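Local coordinates for protein phosphopantothenoylcysteine decarboxylase (Cryptococcus neoformans, PDB 6EOA) that binds flavin mononucleotide at the interfaces of a trimer and probably decarboxylates phosphopantothenoylcysteine on the route to coenzyme A, at residues V45-A50 and I136-A141; S85-L90 and D94-E99; I122-L127 and A156-R161. One frame throughout, in Å; residues are numbered along the deposited sequence.

Overall arrangement
Contacts 1 and 3 are buried, whereas contact 2 lies at the surface, its centre about 20 Å from the centre of the chain. Contact 1 joins the loop after strand 35-41 to the end of strand 133-139; contact 3 packs helix 123-130, which precedes that strand, on helix 155-162. The two touch where I136 CD1 meets L160 CD1 at 3.7 Å. Both also border FMN, but at different copies: contact 1 supplies polar groups to the flavin and phosphate of one, contact 3 mostly apolar contacts to another, shared with the third subunit. Contact 2, at the end of helix 79-89, depends instead on one arginine lying against loop backbone, away from the FMN sites.

Contact 1 of 3, residues V45-A50 and I136-A141. With FMN (flavin mononucleotide), chain B.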
loop_
_atom_site.group_PDB
_atom_site.type_symbol
_atom_site.label_atom_id
_atom_site.label_comp_id
_atom_site.label_asym_id
_atom_site.label_seq_id
_atom_site.Cartn_x
_atom_site.Cartn_y
_atom_site.Cartn_z
ATOM N N VAL A 45 17.838 -4.412 6.370
ATOM C CA VAL A 45 19.257 -4.072 6.456
ATOM C C VAL A 45 20.104 -5.152 5.794
ATOM O O VAL A 45 21.223 -4.895 5.347
ATOM C CB VAL A 45 19.719 -3.880 7.919
ATOM C CG1 VAL A 45 18.982 -2.716 8.558
ATOM C CG2 VAL A 45 19.511 -5.149 8.724
ATOM N N ALA A 46 19.550 -6.357 5.709
ATOM C CA ALA A 46 20.258 -7.487 5.120
ATOM C C ALA A 46 20.474 -7.297 3.614
ATOM O O ALA A 46 21.221 -8.054 2.992
ATOM C CB ALA A 46 19.505 -8.787 5.398
ATOM N N SER A 47 19.836 -6.279 3.036
ATOM C CA SER A 47 20.040 -5.942 1.627
ATOM C C SER A 47 21.485 -5.532 1.344
ATOM O O SER A 47 21.914 -5.507 0.192
ATOM C CB SER A 47 19.094 -4.816 1.193
ATOM O OG SER A 47 17.847 -5.326 0.764
ATOM N N ILE A 48 22.224 -5.198 2.398
ATOM C CA ILE A 48 23.643 -4.877 2.279
ATOM C C ILE A 48 24.422 -6.078 1.724
ATOM O O ILE A 48 25.435 -5.916 1.039
ATOM C CB ILE A 48 24.225 -4.441 3.644
ATOM C CG1 ILE A 48 23.617 -3.105 4.070
ATOM C CG2 ILE A 48 25.743 -4.316 3.591
ATOM C CD1 ILE A 48 24.292 -2.488 5.280
ATOM N N LYS A 49 23.926 -7.280 1.997
ATOM C CA LYS A 49 24.566 -8.501 1.514
ATOM C C LYS A 49 24.093 -8.926 0.121
ATOM O O LYS A 49 24.566 -9.927 -0.420
ATOM C CB LYS A 49 24.336 -9.643 2.506
ATOM C CG LYS A 49 24.878 -9.352 3.892
ATOM C CD LYS A 49 26.373 -9.080 3.829
ATOM C CE LYS A 49 26.952 -8.810 5.204
ATOM N NZ LYS A 49 28.399 -8.478 5.121
ATOM N N ALA A 50 23.159 -8.174 -0.455
ATOM C CA ALA A 50 22.678 -8.464 -1.808
ATOM C C ALA A 50 23.802 -8.433 -2.858
ATOM O O ALA A 50 23.844 -9.305 -3.730
ATOM C CB ALA A 50 21.557 -7.498 -2.199
ATOM N N ILE A 136 13.657 -14.298 -2.667
ATOM C CA ILE A 136 13.424 -13.047 -1.965
ATOM C C ILE A 136 14.355 -12.950 -0.764
ATOM O O ILE A 136 14.085 -13.521 0.291
ATOM C CB ILE A 136 11.969 -12.922 -1.503
ATOM C CG1 ILE A 136 11.017 -13.309 -2.635
ATOM C CG2 ILE A 136 11.694 -11.510 -1.034
ATOM C CD1 ILE A 136 9.563 -13.317 -2.221
ATOM N N ALA A 137 15.457 -12.229 -0.937
ATOM C CA ALA A 137 16.487 -12.143 0.091
ATOM C C ALA A 137 17.140 -10.765 0.088
ATOM O O ALA A 137 17.919 -10.445 -0.810
ATOM C CB ALA A 137 17.534 -13.229 -0.114
ATOM N N PRO A 138 16.837 -9.947 1.102
ATOM C CA PRO A 138 15.959 -10.285 2.224
ATOM C C PRO A 138 14.486 -10.016 1.925
ATOM O O PRO A 138 14.168 -9.242 1.024
ATOM C CB PRO A 138 16.455 -9.357 3.326
ATOM C CG PRO A 138 16.882 -8.132 2.581
ATOM C CD PRO A 138 17.429 -8.604 1.257
ATOM N N CYS A 139 13.600 -10.653 2.683
ATOM C CA CYS A 139 12.183 -10.324 2.634
ATOM C C CYS A 139 11.785 -9.580 3.899
ATOM O O CYS A 139 11.810 -10.146 4.992
ATOM C CB CYS A 139 11.327 -11.581 2.478
ATOM S SG CYS A 139 9.551 -11.238 2.342
ATOM N N SER A 140 11.429 -8.309 3.754
ATOM C CA SER A 140 10.999 -7.513 4.897
ATOM C C SER A 140 9.629 -7.972 5.380
ATOM O O SER A 140 8.972 -8.777 4.722
ATOM C CB SER A 140 10.960 -6.031 4.536
ATOM O OG SER A 140 10.024 -5.792 3.499
ATOM N N ALA A 141 9.209 -7.469 6.537
ATOM C CA ALA A 141 7.872 -7.752 7.048
ATOM C C ALA A 141 6.818 -7.151 6.126
ATOM O O ALA A 141 5.763 -7.743 5.906
ATOM C CB ALA A 141 7.713 -7.212 8.462
HETATM N N1 FMN B . 12.022 -3.879 7.881
HETATM C C2 FMN B . 12.237 -5.238 8.003
HETATM O O2 FMN B . 11.295 -6.019 7.858
HETATM N N3 FMN B . 13.504 -5.713 8.296
HETATM C C4 FMN B . 14.559 -4.836 8.466
HETATM O O4 FMN B . 15.682 -5.270 8.722
HETATM C C4A FMN B . 14.345 -3.464 8.340
HETATM N N5 FMN B . 15.389 -2.572 8.506
HETATM C C5A FMN B . 15.167 -1.213 8.375
HETATM C C6 FMN B . 16.217 -0.313 8.536
HETATM C C7 FMN B . 15.996 1.054 8.404
HETATM C C7M FMN B . 17.130 2.023 8.583
HETATM C C8 FMN B . 14.717 1.520 8.109
HETATM C C8M FMN B . 14.452 2.991 7.965
HETATM C C9 FMN B . 13.670 0.622 7.948
HETATM C C9A FMN B . 13.890 -0.744 8.081
HETATM N N10 FMN B . 12.846 -1.636 7.915
HETATM C C10 FMN B . 13.067 -2.992 8.046
HETATM C "C1'" FMN B . 11.468 -1.134 7.600
HETATM C "C2'" FMN B . 11.225 -1.191 6.095
HETATM O "O2'" FMN B . 12.339 -0.686 5.384
HETATM C "C3'" FMN B . 9.979 -0.396 5.733
HETATM O "O3'" FMN B . 8.863 -1.074 6.265
HETATM C "C4'" FMN B . 9.846 -0.268 4.219
HETATM O "O4'" FMN B . 8.880 0.709 3.894
HETATM C "C5'" FMN B . 9.451 -1.607 3.614
HETATM O "O5'" FMN B . 9.565 -1.541 2.211
HETATM P P FMN B . 9.696 -2.898 1.346
HETATM O O1P FMN B . 8.341 -3.567 1.286
HETATM O O2P FMN B . 10.693 -3.858 1.958
HETATM O O3P FMN B . 10.154 -2.525 -0.038
#
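At the switch point of a Rossmann-like parallel sheet, where strands 35-41 and 133-139 lie side by side and their chains leave in different directions, A46 and S47 of the first loop rest on the ring of P138. The proline follows a cis peptide bond at a corner of the chain. Its CB meets A46 CB at 3.7 Å, while the CD edge of the ring comes within 3.3 Å of S47 OG. That hydroxyl is not left to the apolar ring, since it is hydrogen-bonded to S42 O.

Beyond the proline the two segments part and grip one FMN from separate directions. S140 OG is hydrogen-bonded to the phosphate oxygen O2P of FMN at 2.6 Å. With chi1 at 62°, this hydroxyl sits between the backbone N and the carbonyl carbon and also caps the following helix through L143 N, so helix start and phosphate are fixed together. A141 N, the next residue, donates an almost straight bond to the flavin O2 (2.9 Å, 166°). From the 3-10 turn, V45 N reaches O4 in a weak bond of 3.3 Å, and V45 CG1 touches the flavin N5 at 3.6 Å.

S42 ties the two loops together, its OG bonding to P138 O and to S140 N. Strand 133-139 runs between strands 35-41 and 169-173, with C139 bonded by its backbone to C172 and A174; helix 141-149 covers I136 and C139, and A141 packs on R161 of the second subunit.

Contact 2 of 3, residues S85-L90 and D94-E99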
loop_
_atom_site.group_PDB
_atom_site.type_symbol
_atom_site.label_atom_id
_atom_site.label_comp_id
_atom_site.label_asym_id
_atom_site.label_seq_id
_atom_site.Cartn_x
_atom_site.Cartn_y
_atom_site.Cartn_z
ATOM N N SER A 85 31.215 -5.654 -6.400
ATOM C CA SER A 85 31.132 -6.991 -5.834
ATOM C C SER A 85 31.366 -8.069 -6.892
ATOM O O SER A 85 31.929 -9.127 -6.599
ATOM C CB SER A 85 29.774 -7.186 -5.159
ATOM O OG SER A 85 29.735 -8.388 -4.418
ATOM N N VAL A 86 30.941 -7.795 -8.122
ATOM C CA VAL A 86 31.178 -8.716 -9.229
ATOM C C VAL A 86 32.669 -8.770 -9.568
ATOM O O VAL A 86 33.244 -9.853 -9.718
ATOM C CB VAL A 86 30.368 -8.316 -10.481
ATOM C CG1 VAL A 86 30.827 -9.108 -11.690
ATOM C CG2 VAL A 86 28.876 -8.519 -10.235
ATOM N N ARG A 87 33.295 -7.601 -9.676
ATOM C CA ARG A 87 34.730 -7.528 -9.948
ATOM C C ARG A 87 35.537 -8.228 -8.866
ATOM O O ARG A 87 36.518 -8.914 -9.151
ATOM C CB ARG A 87 35.190 -6.075 -10.063
ATOM C CG ARG A 87 34.538 -5.295 -11.183
ATOM C CD ARG A 87 35.117 -3.897 -11.253
ATOM N NE ARG A 87 34.281 -3.022 -12.062
ATOM C CZ ARG A 87 33.438 -2.130 -11.559
ATOM N NH1 ARG A 87 33.324 -1.988 -10.244
ATOM N NH2 ARG A 87 32.711 -1.376 -12.370
ATOM N N SER A 88 35.118 -8.039 -7.621
ATOM C CA SER A 88 35.780 -8.659 -6.482
ATOM C C SER A 88 35.733 -10.181 -6.580
ATOM O O SER A 88 36.730 -10.860 -6.335
ATOM C CB SER A 88 35.135 -8.192 -5.177
ATOM O OG SER A 88 35.729 -8.824 -4.061
ATOM N N ALA A 89 34.571 -10.709 -6.951
ATOM C CA ALA A 89 34.379 -12.150 -7.060
ATOM C C ALA A 89 35.070 -12.725 -8.295
ATOM O O ALA A 89 35.495 -13.880 -8.292
ATOM C CB ALA A 89 32.897 -12.483 -7.085
ATOM N N LEU A 90 35.187 -11.919 -9.346
ATOM C CA LEU A 90 35.787 -12.383 -10.596
ATOM C C LEU A 90 37.257 -11.995 -10.723
ATOM O O LEU A 90 37.846 -12.127 -11.797
ATOM C CB LEU A 90 35.008 -11.840 -11.795
ATOM C CG LEU A 90 33.563 -12.319 -11.941
ATOM C CD1 LEU A 90 32.935 -11.732 -13.194
ATOM C CD2 LEU A 90 33.505 -13.837 -11.964
ATOM N N ASP A 94 39.675 -2.802 -10.511
ATOM C CA ASP A 94 38.615 -1.806 -10.482
ATOM C C ASP A 94 38.596 -1.013 -11.786
ATOM O O ASP A 94 39.581 -0.966 -12.527
ATOM C CB ASP A 94 38.765 -0.865 -9.279
ATOM C CG ASP A 94 37.430 -0.300 -8.812
ATOM O OD1 ASP A 94 36.646 -1.042 -8.177
ATOM O OD2 ASP A 94 37.159 0.887 -9.089
ATOM N N GLY A 95 37.452 -0.396 -12.045
ATOM C CA GLY A 95 37.184 0.315 -13.277
ATOM C C GLY A 95 35.689 0.536 -13.269
ATOM O O GLY A 95 35.056 0.351 -12.232
ATOM N N GLN A 96 35.103 0.919 -14.394
ATOM C CA GLN A 96 33.666 1.130 -14.387
ATOM C C GLN A 96 32.944 0.695 -15.650
ATOM O O GLN A 96 33.466 0.766 -16.764
ATOM C CB GLN A 96 33.357 2.600 -14.083
ATOM C CG GLN A 96 32.794 2.795 -12.677
ATOM C CD GLN A 96 33.463 3.918 -11.909
ATOM O OE1 GLN A 96 34.059 4.824 -12.496
ATOM N NE2 GLN A 96 33.379 3.854 -10.583
ATOM N N THR A 97 31.720 0.237 -15.418
ATOM C CA THR A 97 30.781 -0.201 -16.437
ATOM C C THR A 97 29.403 0.080 -15.814
ATOM O O THR A 97 29.258 0.002 -14.594
ATOM C CB THR A 97 30.995 -1.699 -16.803
ATOM O OG1 THR A 97 30.271 -2.035 -17.993
ATOM C CG2 THR A 97 30.577 -2.620 -15.661
ATOM N N GLY A 98 28.395 0.436 -16.605
ATOM C CA GLY A 98 28.437 0.411 -18.050
ATOM C C GLY A 98 27.330 -0.605 -18.250
ATOM O O GLY A 98 26.151 -0.303 -18.054
ATOM N N GLU A 99 27.720 -1.827 -18.601
ATOM C CA GLU A 99 26.756 -2.872 -18.919
ATOM C C GLU A 99 26.513 -3.765 -17.705
ATOM O O GLU A 99 25.604 -4.593 -17.710
ATOM C CB GLU A 99 27.227 -3.703 -20.114
ATOM C CG GLU A 99 27.495 -2.873 -21.365
ATOM C CD GLU A 99 26.355 -1.920 -21.698
ATOM O OE1 GLU A 99 26.638 -0.745 -22.015
ATOM O OE2 GLU A 99 25.180 -2.342 -21.654
#
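The loop that returns along the C-terminal end of helix 79-89 is centred on R87, whose guanidinium is overlaid by the backbone of G95. G95 O stands over one face of the group, 3.0 Å from R87 CZ and 2.9 Å from R87 NH2; the N-H bonds do not aim at it, and any attraction is probably electrostatic, between the carbonyl dipole and the cation. At the edge, close to the guanidinium plane, lies T97 N. Q96 CA approaches R87 NH2 obliquely at 3.4 Å. The arginine reaches this far because its chain is extended from CG to NE, with chi2 at -177°.

Beyond G95 the segment forms neither helix nor strand; an ST turn, in which E99 N donates to T97 OG1 at 2.6 Å, spans the cis peptide between T97 and G98. The T97 side chain leaves its backbone toward the helix, and its CG2 comes within 4.1 Å of R87 NH2. D94 OD1 is 4.0 Å from R87 NH1, well out of the guanidinium plane, an opposite charge nearby but no salt bridge. The arginine also has a long, weak ion pair with E80, about two helical turns earlier, and its side chain packs on L92 and F101.

Contact 3 of 3, residues I122-L127 and A156-R161; sequences ILHIEL and ATSLLR. With FMN (flavin mononucleotide), chain C.
H124 and S158 make the tight part of this helix pair, the serine methylene and the histidine ring pressed together beside the cofactor. S158 CB lies over one face of the imidazole, 3.8 Å from its centroid and 17° off the ring normal, a CH-pi contact. Chi1 of 69° places the histidine ring between its own backbone N and carbonyl carbon, over the neighbouring helix. L159 packs on the backbone beside the ring, its CD1 3.5 Å from H124 O.

The axes of segments 123-127 and 156-161, parts of helices 123-130 and 155-162, approach to 8.7 Å and cross at -50°. The helices are linked through strand 133-139 and helix 141-149 of the Rossmann-like fold, and L159 reaches inward to V38 of the central strand 35-41. Packing is looser at L127, whose CB only grazes L159 CD1 at 4.0 Å. The more open side is that of the partly exposed E126, which points away from the other helix and is salt-bridged to R129.

FMN lies at the edge of the H124 ring; the third subunit also binds it, through its S140 and A141. Flavin C9 lies near the plane of the H124 ring, 3.7 Å from its CE1. I122 CD1 touches flavin C6 at 3.5 Å. S158 OG is hydrogen-bonded to C152 O, and M179 of the third subunit packs on H124 and S158.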
loop_
_atom_site.group_PDB
_atom_site.type_symbol
_atom_site.label_atom_id
_atom_site.label_comp_id
_atom_site.label_asym_id
_atom_site.label_seq_id
_atom_site.Cartn_x
_atom_site.Cartn_y
_atom_site.Cartn_z
ATOM N N ILE A 122 6.127 -6.146 -21.265
ATOM C CA ILE A 122 5.975 -5.708 -19.884
ATOM C C ILE A 122 7.059 -6.361 -19.041
ATOM O O ILE A 122 7.233 -7.576 -19.092
ATOM C CB ILE A 122 4.591 -6.072 -19.326
ATOM C CG1 ILE A 122 3.492 -5.551 -20.256
ATOM C CG2 ILE A 122 4.426 -5.526 -17.917
ATOM C CD1 ILE A 122 2.117 -6.101 -19.951
ATOM N N LEU A 123 7.781 -5.559 -18.264
ATOM C CA LEU A 123 8.986 -6.035 -17.586
ATOM C C LEU A 123 8.742 -7.223 -16.652
ATOM O O LEU A 123 9.465 -8.218 -16.721
ATOM C CB LEU A 123 9.639 -4.898 -16.801
ATOM C CG LEU A 123 10.934 -5.270 -16.073
ATOM C CD1 LEU A 123 11.956 -5.861 -17.045
ATOM C CD2 LEU A 123 11.517 -4.070 -15.343
ATOM N N HIS A 124 7.730 -7.137 -15.789
ATOM C CA HIS A 124 7.512 -8.203 -14.811
ATOM C C HIS A 124 7.035 -9.487 -15.492
ATOM O O HIS A 124 7.156 -10.577 -14.928
ATOM C CB HIS A 124 6.526 -7.762 -13.715
ATOM C CG HIS A 124 5.116 -7.580 -14.185
ATOM N ND1 HIS A 124 4.568 -6.339 -14.429
ATOM C CD2 HIS A 124 4.130 -8.478 -14.425
ATOM C CE1 HIS A 124 3.312 -6.481 -14.813
ATOM N NE2 HIS A 124 3.022 -7.769 -14.822
ATOM N N ILE A 125 6.506 -9.357 -16.704
ATOM C CA ILE A 125 6.150 -10.526 -17.505
ATOM C C ILE A 125 7.413 -11.153 -18.088
ATOM O O ILE A 125 7.593 -12.368 -18.038
ATOM C CB ILE A 125 5.172 -10.168 -18.647
ATOM C CG1 ILE A 125 3.839 -9.677 -18.077
ATOM C CG2 ILE A 125 4.946 -11.367 -19.559
ATOM C CD1 ILE A 125 3.178 -10.653 -17.122
ATOM N N GLU A 126 8.293 -10.314 -18.628
ATOM C CA GLU A 126 9.563 -10.782 -19.177
ATOM C C GLU A 126 10.406 -11.489 -18.117
ATOM O O GLU A 126 11.056 -12.497 -18.396
ATOM C CB GLU A 126 10.354 -9.616 -19.773
ATOM C CG GLU A 126 9.617 -8.836 -20.850
ATOM C CD GLU A 126 9.303 -9.674 -22.078
ATOM O OE1 GLU A 126 10.060 -9.581 -23.068
ATOM O OE2 GLU A 126 8.295 -10.414 -22.058
ATOM N N LEU A 127 10.390 -10.953 -16.899
ATOM C CA LEU A 127 11.165 -11.520 -15.802
ATOM C C LEU A 127 10.586 -12.855 -15.339
ATOM O O LEU A 127 11.329 -13.765 -14.967
ATOM C CB LEU A 127 11.230 -10.535 -14.632
ATOM C CG LEU A 127 12.235 -9.391 -14.783
ATOM C CD1 LEU A 127 11.986 -8.312 -13.749
ATOM C CD2 LEU A 127 13.663 -9.920 -14.666
ATOM N N ALA A 156 8.438 -5.802 -7.962
ATOM C CA ALA A 156 8.697 -7.026 -7.211
ATOM C C ALA A 156 7.429 -7.843 -6.981
ATOM O O ALA A 156 7.418 -9.061 -7.165
ATOM C CB ALA A 156 9.349 -6.689 -5.880
ATOM N N THR A 157 6.357 -7.168 -6.582
ATOM C CA THR A 157 5.124 -7.859 -6.226
ATOM C C THR A 157 4.290 -8.217 -7.456
ATOM O O THR A 157 3.543 -9.196 -7.438
ATOM C CB THR A 157 4.282 -7.014 -5.269
ATOM O OG1 THR A 157 4.140 -5.697 -5.806
ATOM C CG2 THR A 157 4.962 -6.917 -3.904
ATOM N N SER A 158 4.411 -7.424 -8.519
ATOM C CA SER A 158 3.776 -7.771 -9.786
ATOM C C SER A 158 4.409 -9.035 -10.361
ATOM O O SER A 158 3.716 -9.896 -10.908
ATOM C CB SER A 158 3.883 -6.619 -10.790
ATOM O OG SER A 158 2.935 -5.607 -10.504
ATOM N N LEU A 159 5.728 -9.142 -10.228
ATOM C CA LEU A 159 6.453 -10.322 -10.691
ATOM C C LEU A 159 5.996 -11.579 -9.955
ATOM O O LEU A 159 5.681 -12.593 -10.580
ATOM C CB LEU A 159 7.961 -10.132 -10.514
ATOM C CG LEU A 159 8.821 -11.385 -10.707
ATOM C CD1 LEU A 159 8.577 -12.013 -12.074
ATOM C CD2 LEU A 159 10.297 -11.065 -10.517
ATOM N N LEU A 160 5.964 -11.506 -8.628
ATOM C CA LEU A 160 5.542 -12.640 -7.809
ATOM C C LEU A 160 4.095 -13.037 -8.093
ATOM O O LEU A 160 3.775 -14.221 -8.176
ATOM C CB LEU A 160 5.719 -12.316 -6.325
ATOM C CG LEU A 160 7.165 -12.340 -5.823
ATOM C CD1 LEU A 160 7.308 -11.548 -4.535
ATOM C CD2 LEU A 160 7.631 -13.770 -5.624
ATOM N N ARG A 161 3.230 -12.039 -8.254
ATOM C CA ARG A 161 1.814 -12.281 -8.516
ATOM C C ARG A 161 1.602 -12.921 -9.885
ATOM O O ARG A 161 0.655 -13.678 -10.081
ATOM C CB ARG A 161 1.025 -10.974 -8.426
ATOM C CG ARG A 161 -0.489 -11.145 -8.425
ATOM C CD ARG A 161 -0.982 -11.761 -7.118
ATOM N NE ARG A 161 -2.186 -11.094 -6.619
ATOM C CZ ARG A 161 -3.406 -11.308 -7.095
ATOM N NH1 ARG A 161 -3.587 -12.170 -8.085
ATOM N NH2 ARG A 161 -4.445 -10.659 -6.585
HETATM N N1 FMN C . -2.010 -5.490 -13.693
HETATM C C2 FMN C . -3.214 -6.134 -13.902
HETATM O O2 FMN C . -3.839 -6.585 -12.941
HETATM N N3 FMN C . -3.707 -6.277 -15.189
HETATM C C4 FMN C . -3.004 -5.776 -16.268
HETATM O O4 FMN C . -3.453 -5.906 -17.406
HETATM C C4A FMN C . -1.789 -5.123 -16.059
HETATM N N5 FMN C . -1.072 -4.616 -17.127
HETATM C C5A FMN C . 0.129 -3.965 -16.909
HETATM C C6 FMN C . 0.851 -3.448 -17.982
HETATM C C7 FMN C . 2.059 -2.793 -17.764
HETATM C C7M FMN C . 2.837 -2.241 -18.925
HETATM C C8 FMN C . 2.544 -2.656 -16.467
HETATM C C8M FMN C . 3.847 -1.956 -16.206
HETATM C C9 FMN C . 1.824 -3.171 -15.397
HETATM C C9A FMN C . 0.618 -3.826 -15.613
HETATM N N10 FMN C . -0.100 -4.334 -14.545
HETATM C C10 FMN C . -1.298 -4.984 -14.763
HETATM C "C1'" FMN C . 0.424 -4.188 -13.147
HETATM C "C2'" FMN C . -0.211 -2.973 -12.478
HETATM O "O2'" FMN C . -0.212 -1.859 -13.349
HETATM C "C3'" FMN C . 0.538 -2.625 -11.199
HETATM O "O3'" FMN C . 0.312 -3.661 -10.269
HETATM C "C4'" FMN C . 0.050 -1.295 -10.636
HETATM O "O4'" FMN C . 0.937 -0.830 -9.642
HETATM C "C5'" FMN C . -1.346 -1.455 -10.052
HETATM O "O5'" FMN C . -1.880 -0.185 -9.756
HETATM P P FMN C . -3.477 0.003 -9.599
HETATM O O1P FMN C . -3.903 -0.577 -8.269
HETATM O O2P FMN C . -4.233 -0.695 -10.708
HETATM O O3P FMN C . -3.777 1.477 -9.645
#